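Local coordinates for terminal oxygenase component of carbazole 1,9a-dioxygenase (Sphingomonas, PDB 3GKQ), which probably uses a Rieske [2Fe-2S] cluster to feed electrons to a mononuclear non-heme iron that dihydroxylates carbazole at its angular position, at residues N30-V35 with P128-K133; P46-L51 with K55-R60; I68-L73 with V77-K82; T90-C93 with W98-R101. All coordinates share one frame; numbering follows the deposited sequence.

Contact 1 (N30-V35 with P128-K133); sequences NHWYPV and PVREEK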
loop_
_atom_site.group_PDB
_atom_site.type_symbol
_atom_site.label_atom_id
_atom_site.label_comp_id
_atom_site.label_asym_id
_atom_site.label_seq_id
_atom_site.Cartn_x
_atom_site.Cartn_y
_atom_site.Cartn_z
ATOM N N ASN A 30 -1.919 18.927 -24.282
ATOM C CA ASN A 30 -2.064 19.510 -25.616
ATOM C C ASN A 30 -1.133 18.892 -26.666
ATOM O O ASN A 30 -0.555 19.592 -27.497
ATOM C CB ASN A 30 -1.873 21.029 -25.550
ATOM C CG ASN A 30 -2.944 21.708 -24.705
ATOM O OD1 ASN A 30 -4.140 21.542 -24.953
ATOM N ND2 ASN A 30 -2.520 22.467 -23.700
ATOM N N HIS A 31 -1.011 17.567 -26.626
ATOM C CA HIS A 31 -0.184 16.818 -27.567
ATOM C C HIS A 31 -0.888 15.502 -27.895
ATOM O O HIS A 31 -1.761 15.055 -27.141
ATOM C CB HIS A 31 1.185 16.498 -26.955
ATOM C CG HIS A 31 2.099 17.679 -26.840
ATOM N ND1 HIS A 31 2.858 18.139 -27.896
ATOM C CD2 HIS A 31 2.398 18.476 -25.788
ATOM C CE1 HIS A 31 3.587 19.165 -27.497
ATOM N NE2 HIS A 31 3.327 19.391 -26.221
ATOM N N TRP A 32 -0.502 14.889 -29.015
ATOM C CA TRP A 32 -1.064 13.608 -29.434
ATOM C C TRP A 32 -0.252 12.489 -28.799
ATOM O O TRP A 32 0.970 12.584 -28.691
ATOM C CB TRP A 32 -0.999 13.432 -30.959
ATOM C CG TRP A 32 -1.919 14.313 -31.743
ATOM C CD1 TRP A 32 -1.623 15.522 -32.302
ATOM C CD2 TRP A 32 -3.286 14.040 -32.073
ATOM N NE1 TRP A 32 -2.719 16.018 -32.965
ATOM C CE2 TRP A 32 -3.753 15.129 -32.841
ATOM C CE3 TRP A 32 -4.160 12.980 -31.796
ATOM C CZ2 TRP A 32 -5.063 15.189 -33.338
ATOM C CZ3 TRP A 32 -5.464 13.039 -32.289
ATOM C CH2 TRP A 32 -5.900 14.138 -33.052
ATOM N N TYR A 33 -0.937 11.427 -28.399
ATOM C CA TYR A 33 -0.301 10.274 -27.781
ATOM C C TYR A 33 -0.947 8.992 -28.290
ATOM O O TYR A 33 -2.168 8.902 -28.377
ATOM C CB TYR A 33 -0.477 10.313 -26.259
ATOM C CG TYR A 33 0.291 11.404 -25.547
ATOM C CD1 TYR A 33 1.632 11.228 -25.194
ATOM C CD2 TYR A 33 -0.328 12.608 -25.212
ATOM C CE1 TYR A 33 2.336 12.227 -24.520
ATOM C CE2 TYR A 33 0.362 13.611 -24.542
ATOM C CZ TYR A 33 1.693 13.414 -24.198
ATOM O OH TYR A 33 2.371 14.406 -23.536
ATOM N N PRO A 34 -0.133 7.988 -28.646
ATOM C CA PRO A 34 -0.685 6.719 -29.127
ATOM C C PRO A 34 -1.070 5.934 -27.871
ATOM O O PRO A 34 -0.339 5.962 -26.882
ATOM C CB PRO A 34 0.491 6.096 -29.873
ATOM C CG PRO A 34 1.674 6.561 -29.069
ATOM C CD PRO A 34 1.335 8.018 -28.789
ATOM N N VAL A 35 -2.203 5.239 -27.892
ATOM C CA VAL A 35 -2.623 4.502 -26.705
ATOM C C VAL A 35 -2.863 3.014 -26.908
ATOM O O VAL A 35 -2.815 2.239 -25.950
ATOM C CB VAL A 35 -3.912 5.102 -26.104
ATOM C CG1 VAL A 35 -3.664 6.537 -25.680
ATOM C CG2 VAL A 35 -5.044 5.038 -27.125
ATOM N N PRO A 128 -10.099 14.023 -29.438
ATOM C CA PRO A 128 -9.857 13.900 -30.876
ATOM C C PRO A 128 -9.065 12.618 -31.115
ATOM O O PRO A 128 -8.222 12.236 -30.296
ATOM C CB PRO A 128 -9.055 15.155 -31.198
ATOM C CG PRO A 128 -9.646 16.162 -30.252
ATOM C CD PRO A 128 -9.737 15.366 -28.956
ATOM N N VAL A 129 -9.345 11.953 -32.230
ATOM C CA VAL A 129 -8.669 10.708 -32.560
ATOM C C VAL A 129 -8.039 10.740 -33.946
ATOM O O VAL A 129 -8.566 11.363 -34.866
ATOM C CB VAL A 129 -9.654 9.519 -32.524
ATOM C CG1 VAL A 129 -8.917 8.225 -32.839
ATOM C CG2 VAL A 129 -10.328 9.437 -31.162
ATOM N N ARG A 130 -6.897 10.070 -34.072
ATOM C CA ARG A 130 -6.180 9.943 -35.334
ATOM C C ARG A 130 -5.682 8.508 -35.339
ATOM O O ARG A 130 -5.175 8.019 -34.331
ATOM C CB ARG A 130 -4.980 10.892 -35.414
ATOM C CG ARG A 130 -5.313 12.347 -35.748
ATOM C CD ARG A 130 -5.909 12.495 -37.147
ATOM N NE ARG A 130 -4.994 12.051 -38.200
ATOM C CZ ARG A 130 -3.979 12.768 -38.678
ATOM N NH1 ARG A 130 -3.731 13.985 -38.203
ATOM N NH2 ARG A 130 -3.208 12.267 -39.636
ATOM N N GLU A 131 -5.838 7.824 -36.462
ATOM C CA GLU A 131 -5.390 6.447 -36.555
ATOM C C GLU A 131 -4.440 6.331 -37.735
ATOM O O GLU A 131 -4.841 6.478 -38.888
ATOM C CB GLU A 131 -6.600 5.528 -36.717
ATOM C CG GLU A 131 -6.281 4.055 -36.785
ATOM C CD GLU A 131 -7.514 3.207 -36.555
ATOM O OE1 GLU A 131 -8.623 3.693 -36.856
ATOM O OE2 GLU A 131 -7.378 2.061 -36.082
ATOM N N GLU A 132 -3.169 6.090 -37.435
ATOM C CA GLU A 132 -2.146 5.977 -38.465
ATOM C C GLU A 132 -1.128 4.917 -38.087
ATOM O O GLU A 132 -0.879 4.669 -36.903
ATOM C CB GLU A 132 -1.401 7.304 -38.639
ATOM C CG GLU A 132 -2.270 8.531 -38.885
ATOM C CD GLU A 132 -2.990 8.486 -40.214
ATOM O OE1 GLU A 132 -2.381 8.032 -41.205
ATOM O OE2 GLU A 132 -4.161 8.917 -40.272
ATOM N N LYS A 133 -0.535 4.300 -39.104
ATOM C CA LYS A 133 0.490 3.287 -38.907
ATOM C C LYS A 133 0.128 2.211 -37.895
ATOM O O LYS A 133 0.984 1.757 -37.137
ATOM C CB LYS A 133 1.796 3.963 -38.487
ATOM C CG LYS A 133 2.305 4.976 -39.491
ATOM C CD LYS A 133 2.515 4.321 -40.852
ATOM C CE LYS A 133 2.962 5.327 -41.897
ATOM N NZ LYS A 133 3.129 4.677 -43.227
#

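Contact 2 (P46-L51 with K55-R60); sequences PVPVQL and KVLLNR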
loop_
_atom_site.group_PDB
_atom_site.type_symbol
_atom_site.label_atom_id
_atom_site.label_comp_id
_atom_site.label_asym_id
_atom_site.label_seq_id
_atom_site.Cartn_x
_atom_site.Cartn_y
_atom_site.Cartn_z
ATOM N N PRO A 46 -15.884 -1.902 -27.111
ATOM C CA PRO A 46 -15.308 -0.873 -26.232
ATOM C C PRO A 46 -14.092 -1.319 -25.421
ATOM O O PRO A 46 -14.095 -2.391 -24.816
ATOM C CB PRO A 46 -16.490 -0.480 -25.347
ATOM C CG PRO A 46 -17.655 -0.633 -26.285
ATOM C CD PRO A 46 -17.349 -1.961 -26.946
ATOM N N VAL A 47 -13.060 -0.479 -25.415
ATOM C CA VAL A 47 -11.821 -0.764 -24.697
ATOM C C VAL A 47 -11.386 0.420 -23.826
ATOM O O VAL A 47 -11.185 1.523 -24.324
ATOM C CB VAL A 47 -10.668 -1.067 -25.687
ATOM C CG1 VAL A 47 -9.377 -1.298 -24.926
ATOM C CG2 VAL A 47 -11.008 -2.282 -26.529
ATOM N N PRO A 48 -11.242 0.205 -22.511
ATOM C CA PRO A 48 -10.820 1.315 -21.650
ATOM C C PRO A 48 -9.299 1.487 -21.644
ATOM O O PRO A 48 -8.556 0.516 -21.756
ATOM C CB PRO A 48 -11.351 0.904 -20.283
ATOM C CG PRO A 48 -11.201 -0.588 -20.319
ATOM C CD PRO A 48 -11.710 -0.937 -21.703
ATOM N N VAL A 49 -8.847 2.730 -21.536
ATOM C CA VAL A 49 -7.421 3.028 -21.472
ATOM C C VAL A 49 -7.236 4.209 -20.526
ATOM O O VAL A 49 -8.200 4.900 -20.179
ATOM C CB VAL A 49 -6.826 3.433 -22.852
ATOM C CG1 VAL A 49 -6.919 2.275 -23.843
ATOM C CG2 VAL A 49 -7.548 4.657 -23.385
ATOM N N GLN A 50 -5.999 4.435 -20.105
ATOM C CA GLN A 50 -5.700 5.560 -19.234
ATOM C C GLN A 50 -4.387 6.175 -19.685
ATOM O O GLN A 50 -3.396 5.470 -19.859
ATOM C CB GLN A 50 -5.580 5.119 -17.771
ATOM C CG GLN A 50 -5.316 6.279 -16.804
ATOM C CD GLN A 50 -5.227 5.834 -15.351
ATOM O OE1 GLN A 50 -6.025 5.018 -14.890
ATOM N NE2 GLN A 50 -4.267 6.383 -14.621
ATOM N N LEU A 51 -4.390 7.484 -19.911
ATOM C CA LEU A 51 -3.172 8.174 -20.309
ATOM C C LEU A 51 -3.169 9.535 -19.633
ATOM O O LEU A 51 -4.210 10.194 -19.531
ATOM C CB LEU A 51 -3.084 8.340 -21.832
ATOM C CG LEU A 51 -3.962 9.391 -22.510
ATOM C CD1 LEU A 51 -3.490 9.595 -23.943
ATOM C CD2 LEU A 51 -5.414 8.958 -22.471
ATOM N N LYS A 55 -8.952 8.720 -17.559
ATOM C CA LYS A 55 -9.563 7.459 -17.971
ATOM C C LYS A 55 -10.451 7.679 -19.190
ATOM O O LYS A 55 -11.400 8.463 -19.156
ATOM C CB LYS A 55 -10.360 6.862 -16.811
ATOM C CG LYS A 55 -9.474 6.449 -15.636
ATOM C CD LYS A 55 -10.284 6.016 -14.421
ATOM C CE LYS A 55 -11.031 4.716 -14.671
ATOM N NZ LYS A 55 -11.835 4.307 -13.479
ATOM N N VAL A 56 -10.131 6.975 -20.268
ATOM C CA VAL A 56 -10.855 7.108 -21.527
ATOM C C VAL A 56 -11.431 5.777 -22.009
ATOM O O VAL A 56 -10.874 4.716 -21.731
ATOM C CB VAL A 56 -9.906 7.678 -22.613
ATOM C CG1 VAL A 56 -10.657 7.910 -23.915
ATOM C CG2 VAL A 56 -9.273 8.982 -22.110
ATOM N N LEU A 57 -12.555 5.837 -22.717
ATOM C CA LEU A 57 -13.186 4.633 -23.248
ATOM C C LEU A 57 -13.195 4.734 -24.771
ATOM O O LEU A 57 -13.713 5.701 -25.336
ATOM C CB LEU A 57 -14.626 4.494 -22.745
ATOM C CG LEU A 57 -15.098 3.105 -22.283
ATOM C CD1 LEU A 57 -16.615 3.051 -22.394
ATOM C CD2 LEU A 57 -14.469 1.986 -23.106
ATOM N N LEU A 58 -12.620 3.735 -25.428
ATOM C CA LEU A 58 -12.553 3.719 -26.885
ATOM C C LEU A 58 -13.540 2.721 -27.488
ATOM O O LEU A 58 -13.911 1.738 -26.855
ATOM C CB LEU A 58 -11.145 3.329 -27.342
ATOM C CG LEU A 58 -9.932 4.049 -26.751
ATOM C CD1 LEU A 58 -8.662 3.367 -27.252
ATOM C CD2 LEU A 58 -9.953 5.513 -27.138
ATOM N N ASN A 59 -13.959 2.985 -28.719
ATOM C CA ASN A 59 -14.856 2.085 -29.427
ATOM C C ASN A 59 -14.786 2.392 -30.910
ATOM O O ASN A 59 -14.514 3.527 -31.310
ATOM C CB ASN A 59 -16.299 2.216 -28.934
ATOM C CG ASN A 59 -17.203 1.119 -29.489
ATOM O OD1 ASN A 59 -16.751 -0.002 -29.747
ATOM N ND2 ASN A 59 -18.484 1.429 -29.656
ATOM N N ARG A 60 -15.008 1.366 -31.719
ATOM C CA ARG A 60 -14.985 1.516 -33.163
ATOM C C ARG A 60 -16.404 1.302 -33.681
ATOM O O ARG A 60 -16.986 0.230 -33.509
ATOM C CB ARG A 60 -14.019 0.497 -33.768
ATOM C CG ARG A 60 -14.004 0.449 -35.279
ATOM C CD ARG A 60 -12.765 -0.281 -35.762
ATOM N NE ARG A 60 -11.862 0.656 -36.411
ATOM C CZ ARG A 60 -10.575 0.796 -36.124
ATOM N NH1 ARG A 60 -10.000 0.057 -35.183
ATOM N NH2 ARG A 60 -9.863 1.686 -36.787
#

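Contact 3 (I68-L73 with V77-K82); sequences IADRCL and VTLSDK. With FES (Fe2/s2 (inorganic) cluster), chain H.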
loop_
_atom_site.group_PDB
_atom_site.type_symbol
_atom_site.label_atom_id
_atom_site.label_comp_id
_atom_site.label_asym_id
_atom_site.label_seq_id
_atom_site.Cartn_x
_atom_site.Cartn_y
_atom_site.Cartn_z
ATOM N N ILE A 68 -14.248 8.707 -25.527
ATOM C CA ILE A 68 -14.998 9.516 -24.578
ATOM C C ILE A 68 -14.453 9.302 -23.165
ATOM O O ILE A 68 -13.797 8.294 -22.887
ATOM C CB ILE A 68 -16.499 9.119 -24.558
ATOM C CG1 ILE A 68 -16.628 7.636 -24.184
ATOM C CG2 ILE A 68 -17.146 9.400 -25.921
ATOM C CD1 ILE A 68 -18.062 7.136 -24.026
ATOM N N ALA A 69 -14.729 10.254 -22.278
ATOM C CA ALA A 69 -14.305 10.141 -20.889
ATOM C C ALA A 69 -14.988 8.897 -20.321
ATOM O O ALA A 69 -16.193 8.706 -20.505
ATOM C CB ALA A 69 -14.733 11.382 -20.107
ATOM N N ASP A 70 -14.221 8.060 -19.625
ATOM C CA ASP A 70 -14.751 6.822 -19.058
ATOM C C ASP A 70 -15.350 7.027 -17.664
ATOM O O ASP A 70 -14.949 6.382 -16.696
ATOM C CB ASP A 70 -13.633 5.771 -19.018
ATOM C CG ASP A 70 -14.145 4.363 -18.763
ATOM O OD1 ASP A 70 -15.376 4.152 -18.762
ATOM O OD2 ASP A 70 -13.304 3.452 -18.581
ATOM N N ARG A 71 -16.323 7.928 -17.573
ATOM C CA ARG A 71 -16.985 8.216 -16.307
ATOM C C ARG A 71 -18.352 8.844 -16.544
ATOM O O ARG A 71 -18.471 9.830 -17.272
ATOM C CB ARG A 71 -16.142 9.169 -15.456
ATOM C CG ARG A 71 -16.749 9.441 -14.090
ATOM C CD ARG A 71 -15.766 10.149 -13.163
ATOM N NE ARG A 71 -15.556 11.541 -13.540
ATOM C CZ ARG A 71 -14.650 12.335 -12.973
ATOM N NH1 ARG A 71 -13.866 11.869 -12.004
ATOM N NH2 ARG A 71 -14.534 13.599 -13.366
ATOM N N CYS A 72 -19.374 8.280 -15.915
ATOM C CA CYS A 72 -20.733 8.787 -16.060
ATOM C C CYS A 72 -20.883 10.125 -15.330
ATOM O O CYS A 72 -20.353 10.315 -14.235
ATOM C CB CYS A 72 -21.733 7.764 -15.501
ATOM S SG CYS A 72 -23.493 8.151 -15.769
ATOM N N LEU A 73 -21.609 11.045 -15.949
ATOM C CA LEU A 73 -21.839 12.365 -15.377
ATOM C C LEU A 73 -22.771 12.345 -14.175
ATOM O O LEU A 73 -22.770 13.278 -13.371
ATOM C CB LEU A 73 -22.434 13.289 -16.441
ATOM C CG LEU A 73 -21.585 13.546 -17.682
ATOM C CD1 LEU A 73 -22.368 14.418 -18.658
ATOM C CD2 LEU A 73 -20.280 14.221 -17.270
ATOM N N VAL A 77 -19.650 6.881 -11.854
ATOM C CA VAL A 77 -19.133 5.524 -11.975
ATOM C C VAL A 77 -18.322 5.397 -13.257
ATOM O O VAL A 77 -18.424 6.235 -14.160
ATOM C CB VAL A 77 -20.261 4.464 -12.007
ATOM C CG1 VAL A 77 -21.115 4.576 -10.751
ATOM C CG2 VAL A 77 -21.108 4.626 -13.277
ATOM N N THR A 78 -17.510 4.349 -13.324
ATOM C CA THR A 78 -16.699 4.093 -14.503
ATOM C C THR A 78 -17.571 3.295 -15.477
ATOM O O THR A 78 -17.990 2.182 -15.172
ATOM C CB THR A 78 -15.445 3.282 -14.129
ATOM O OG1 THR A 78 -14.633 4.058 -13.234
ATOM C CG2 THR A 78 -14.637 2.932 -15.370
ATOM N N LEU A 79 -17.849 3.869 -16.642
ATOM C CA LEU A 79 -18.698 3.208 -17.635
ATOM C C LEU A 79 -18.198 1.820 -18.016
ATOM O O LEU A 79 -18.978 0.868 -18.062
ATOM C CB LEU A 79 -18.810 4.069 -18.895
ATOM C CG LEU A 79 -19.488 5.433 -18.728
ATOM C CD1 LEU A 79 -19.286 6.271 -19.990
ATOM C CD2 LEU A 79 -20.965 5.238 -18.437
ATOM N N SER A 80 -16.895 1.708 -18.267
ATOM C CA SER A 80 -16.289 0.440 -18.665
ATOM C C SER A 80 -16.341 -0.671 -17.617
ATOM O O SER A 80 -15.940 -1.799 -17.903
ATOM C CB SER A 80 -14.835 0.656 -19.113
ATOM O OG SER A 80 -14.011 1.085 -18.039
ATOM N N ASP A 81 -16.815 -0.371 -16.408
ATOM C CA ASP A 81 -16.924 -1.417 -15.390
ATOM C C ASP A 81 -17.968 -2.455 -15.838
ATOM O O ASP A 81 -17.960 -3.596 -15.377
ATOM C CB ASP A 81 -17.330 -0.831 -14.033
ATOM C CG ASP A 81 -16.140 -0.251 -13.256
ATOM O OD1 ASP A 81 -14.997 -0.309 -13.761
ATOM O OD2 ASP A 81 -16.355 0.259 -12.136
ATOM N N LYS A 82 -18.875 -2.040 -16.719
ATOM C CA LYS A 82 -19.902 -2.935 -17.262
ATOM C C LYS A 82 -20.496 -2.303 -18.514
ATOM O O LYS A 82 -21.541 -1.646 -18.461
ATOM C CB LYS A 82 -21.010 -3.200 -16.241
ATOM C CG LYS A 82 -21.976 -4.303 -16.692
ATOM C CD LYS A 82 -22.978 -4.684 -15.612
ATOM C CE LYS A 82 -23.746 -5.944 -16.006
ATOM N NZ LYS A 82 -24.412 -5.818 -17.348
HETATM FE FE1 FES H . -24.408 6.406 -14.655
HETATM FE FE2 FES H . -26.456 6.918 -12.868
HETATM S S1 FES H . -26.679 6.614 -15.052
HETATM S S2 FES H . -24.195 6.629 -12.451
#

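Contact 4 (T90-C93 with W98-R101); sequences TISC and WTYR. With FES (Fe2/s2 (inorganic) cluster), chain H.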
loop_
_atom_site.group_PDB
_atom_site.type_symbol
_atom_site.label_atom_id
_atom_site.label_comp_id
_atom_site.label_asym_id
_atom_site.label_seq_id
_atom_site.Cartn_x
_atom_site.Cartn_y
_atom_site.Cartn_z
ATOM N N THR A 90 -24.489 4.547 -29.484
ATOM C CA THR A 90 -24.400 4.943 -28.086
ATOM C C THR A 90 -23.983 3.875 -27.088
ATOM O O THR A 90 -23.876 2.692 -27.407
ATOM C CB THR A 90 -25.753 5.485 -27.582
ATOM O OG1 THR A 90 -26.682 4.401 -27.477
ATOM C CG2 THR A 90 -26.308 6.531 -28.530
ATOM N N ILE A 91 -23.748 4.336 -25.866
ATOM C CA ILE A 91 -23.411 3.475 -24.749
ATOM C C ILE A 91 -24.317 3.959 -23.627
ATOM O O ILE A 91 -24.532 5.164 -23.475
ATOM C CB ILE A 91 -21.925 3.608 -24.318
ATOM C CG1 ILE A 91 -21.676 2.745 -23.073
ATOM C CG2 ILE A 91 -21.580 5.064 -24.026
ATOM C CD1 ILE A 91 -20.201 2.612 -22.687
ATOM N N SER A 92 -24.868 3.028 -22.861
ATOM C CA SER A 92 -25.747 3.380 -21.756
ATOM C C SER A 92 -25.083 2.963 -20.448
ATOM O O SER A 92 -24.628 1.823 -20.312
ATOM C CB SER A 92 -27.102 2.664 -21.891
ATOM O OG SER A 92 -27.766 3.012 -23.098
ATOM N N CYS A 93 -25.022 3.886 -19.491
ATOM C CA CYS A 93 -24.425 3.580 -18.197
ATOM C C CYS A 93 -25.187 2.430 -17.570
ATOM O O CYS A 93 -26.425 2.400 -17.580
ATOM C CB CYS A 93 -24.471 4.786 -17.258
ATOM S SG CYS A 93 -23.682 4.467 -15.637
ATOM N N TRP A 98 -28.077 6.313 -18.204
ATOM C CA TRP A 98 -27.860 7.570 -18.921
ATOM C C TRP A 98 -27.161 7.118 -20.198
ATOM O O TRP A 98 -26.203 6.345 -20.147
ATOM C CB TRP A 98 -26.982 8.529 -18.115
ATOM C CG TRP A 98 -27.742 9.275 -17.039
ATOM C CD1 TRP A 98 -28.783 8.800 -16.280
ATOM C CD2 TRP A 98 -27.463 10.593 -16.553
ATOM N NE1 TRP A 98 -29.161 9.741 -15.349
ATOM C CE2 TRP A 98 -28.367 10.849 -15.495
ATOM C CE3 TRP A 98 -26.531 11.581 -16.905
ATOM C CZ2 TRP A 98 -28.364 12.054 -14.785
ATOM C CZ3 TRP A 98 -26.531 12.778 -16.197
ATOM C CH2 TRP A 98 -27.441 13.004 -15.150
ATOM N N THR A 99 -27.651 7.591 -21.338
ATOM C CA THR A 99 -27.128 7.167 -22.635
ATOM C C THR A 99 -26.426 8.262 -23.426
ATOM O O THR A 99 -26.991 9.327 -23.667
ATOM C CB THR A 99 -28.284 6.562 -23.464
ATOM O OG1 THR A 99 -28.873 5.489 -22.716
ATOM C CG2 THR A 99 -27.789 6.031 -24.803
ATOM N N TYR A 100 -25.191 7.975 -23.834
ATOM C CA TYR A 100 -24.363 8.930 -24.567
ATOM C C TYR A 100 -23.928 8.434 -25.943
ATOM O O TYR A 100 -23.702 7.243 -26.137
ATOM C CB TYR A 100 -23.084 9.246 -23.772
ATOM C CG TYR A 100 -23.266 9.471 -22.281
ATOM C CD1 TYR A 100 -23.346 8.396 -21.395
ATOM C CD2 TYR A 100 -23.317 10.761 -21.757
ATOM C CE1 TYR A 100 -23.466 8.608 -20.014
ATOM C CE2 TYR A 100 -23.437 10.982 -20.386
ATOM C CZ TYR A 100 -23.508 9.907 -19.522
ATOM O OH TYR A 100 -23.614 10.138 -18.169
ATOM N N ARG A 101 -23.782 9.360 -26.887
ATOM C CA ARG A 101 -23.320 9.012 -28.227
ATOM C C ARG A 101 -21.794 8.981 -28.230
ATOM O O ARG A 101 -21.147 9.840 -27.615
ATOM C CB ARG A 101 -23.785 10.048 -29.258
ATOM C CG ARG A 101 -25.268 9.988 -29.633
ATOM C CD ARG A 101 -25.569 11.005 -30.730
ATOM N NE ARG A 101 -24.792 10.754 -31.944
ATOM C CZ ARG A 101 -25.154 9.918 -32.916
ATOM N NH1 ARG A 101 -26.292 9.242 -32.833
ATOM N NH2 ARG A 101 -24.371 9.749 -33.973
HETATM FE FE1 FES H . -24.408 6.406 -14.655
HETATM FE FE2 FES H . -26.456 6.918 -12.868
HETATM S S1 FES H . -26.679 6.614 -15.052
HETATM S S2 FES H . -24.195 6.629 -12.451
#

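Contact 1 (N30-V35 with P128-K133)
Trp-32 reaches from strand 31-35 to Arg-130 on strand 129-132 and to Pro-128 just before it; these are the two outermost strands of a three-stranded antiparallel sheet whose middle strand is 135-140. With that strand between them the backbones stay apart, and the CA atoms of Trp-32 and Arg-130, the nearest pair, are 8.6 Å from each other. With CG anti to the carbonyl carbon (chi1 -70°), the indole points toward the 128-130 backbone and bridges this distance.

The ring face is used in a CH-pi contact. Arg-130 CG sits over one face of the six-membered ring, 3.7 Å from its centroid and 28° off the normal, and the arginine chain crosses the indole at about a right angle. Apolar packing adds Pro-128, whose CB meets Trp-32 CH2 at 3.8 Å, while the carbonyl oxygen Pro-128 O approaches Trp-32 CZ3 obliquely at 3.5 Å. Cut back to an alanine here, the side chain would no longer support Arg-130 CG and Pro-128 CB, and His-146 O would probably be left without its indole N-H.

Trp-32 NE1 bonds to His-146 O, which helps fix the rotation of the ring, and the backbone N of Trp-32 is held by Asp-151. The arginine chain bends at chi2 and chi3, its guanidinium plane 77° from the indole. Within its own strand, Arg-130 NH2 forms a salt bridge with Glu-132 OE2, 3.5 Å away at the guanidinium edge.

Contact 2 (P46-L51 with K55-R60)
Lys-55 faces Gln-50 across a non-hydrogen-bonded antiparallel pair, where the lysine CG lies 3.8 Å from Gln-50 OE1. The two chains then part: Lys-55 bends at chi3 and gives NZ to Thr-78 OG1, whereas the extended glutamine sends NE2 to Ile-290 O. Val-56 and Val-49 come next as a hydrogen-bonded pair. Val-56 N donates to Val-49 O at 2.8 Å, and Val-49 N returns a bond to Val-56 O. Val-56 CB packs against Val-49 CG2, and Val-56 CG2 meets Leu-51 CD2 at 3.9 Å.

These strands form a beta hairpin that supplies two strands of a three-stranded antiparallel sheet in the Rieske domain, with 47-51 at its edge and strand 64-69 beyond strand 54-61. Leu-57, on the face of Pro-48, lays CD2 against the backbone of the other strand, 3.5 Å from Val-47 C, and also touches Pro-46 CB. Leu-58 turns to the opposite face, shared with Val-47 and Val-49. Its CD1 meets Val-49 CG1 at 4.0 Å, the two side chains crossing at about a right angle. Leu-58 N bonds to Val-47 O. Leu-58 O accepts Val-47 N and also receives a CA-H...O contact from Pro-46 CA at 3.0 Å. Asn-59 lies alongside the Pro-46 ring, pointing the same way; with CG anti to the backbone N (chi1 -170°), OD1 comes 3.5 Å from Pro-46 CD. With an alanine here the amide is gone, and the Pro-46 ring would probably be less well held along that side.

Contact 3 (I68-L73 with V77-K82)
Cys-72 and Val-77 meet beside the [2Fe-2S] cluster. The sulfur Cys-72 SG binds FE1 at 2.3 Å, with the thiolate arm set anti to the backbone N (chi1 -173°), and Cys-93 SG is the second protein ligand of this iron. Val-77 supplies an apolar wall: its CG2 lies 3.8 Å from the bridging sulfide S2 and also packs on Cys-72 CB.

Behind the metal site, Cys-72 N donates a straight bond of 2.9 Å to Val-77 O, and Arg-71 CA makes a CA-H...O contact with the same oxygen. Leu-79 packs beside this bond, CD2 against Cys-72 CB at 3.9 Å and CD1 near Ile-68 CD1.

Farther out, Asp-70 at the centre of an inverse gamma turn braces the start of the 3-10 segment 79-81. Its carboxylate grips Ser-80 twice, each oxygen through its syn lone pair. OD1 takes the backbone N of Ser-80 at 2.9 Å, and OD2 accepts the proton of Ser-80 OG at 2.5 Å. The methyl Thr-78 CG2 rests against OD2 at 3.5 Å. Ser-340 of the second subunit bonds to Thr-78 N and Asp-81.

This is the first cluster-binding loop of a Rieske domain. The paired bonds to Ser-80 should hold the Asp-70 carboxylate against rotation and probably stabilise its negative charge, while the Cys-72 to Val-77 bond probably helps hold the backbone at the thiolate ligand.

Contact 4 (T90-C93 with W98-R101)
Ser-92 and Thr-99 point to the same face of a beta hairpin, and their hydroxyls, Ser-92 OG and Thr-99 OG1, are hydrogen-bonded at 2.7 Å. The strand segments 90-92 and 98-101 are antiparallel, their N-to-C directions 160° apart, and the hairpin carries the second cluster-binding loop of the Rieske domain. On this face Thr-90 crosses Thr-99 at a slant. The methyl Thr-99 CG2 is 3.3 Å from Thr-90 OG1, which is hydrogen-bonded to Ser-87 OG, and presses closely on Thr-90 CB, while Thr-90 CG2 lies against Arg-101 CG. Ile-244 of the second subunit covers the threonines and Ser-92, and Arg-101 forms salt bridges with Asp-103 and with Glu-245 of that subunit.

Ile-91 and Tyr-100 occupy the other face as a hydrogen-bonded pair, joined by reciprocal backbone bonds of 2.9 Å between Ile-91 N and Tyr-100 O and between Tyr-100 N and Ile-91 O. The carbonyl oxygen of Ile-91 lies at the edge of the tyrosine ring, near its plane. That ring extends toward the cluster loops, where Tyr-100 OH bonds to Leu-73 N.

At the cluster end Cys-93 N donates to Trp-98 O at 2.8 Å. Cys-93 SG, anti to its own N (chi1 -178°), binds FE1 of the cluster at 2.3 Å. Trp-98 swings its indole away from strand 90-92 to stack on His-74, with Phe-357 of the second subunit meeting it edge-to-face, and Trp-98 CD1 comes 3.3 Å from the bridging sulfide S1.

In the fold
From the N terminus, strand 31-35 opens the long loop that contact 1 closes at strand 129-132, and the other three contacts nest within it in series. Contact 2 closes a short hairpin whose Leu-51 and Leu-58 pack on Val-35, while Arg-60 pairs with Glu-131, tying the hairpin to both strands of contact 1. Strand 54-61 leads into strand 64-69, its neighbour in the same sheet; contact 3 then closes the short loop between segments 68-73 and 77-82, the first cluster loop. Contact 4 closes the second hairpin farther on. It shares the [2Fe-2S] cluster with contact 3, and both touch the second subunit; Leu-57 packs on Ile-91 to link contacts 2 and 4.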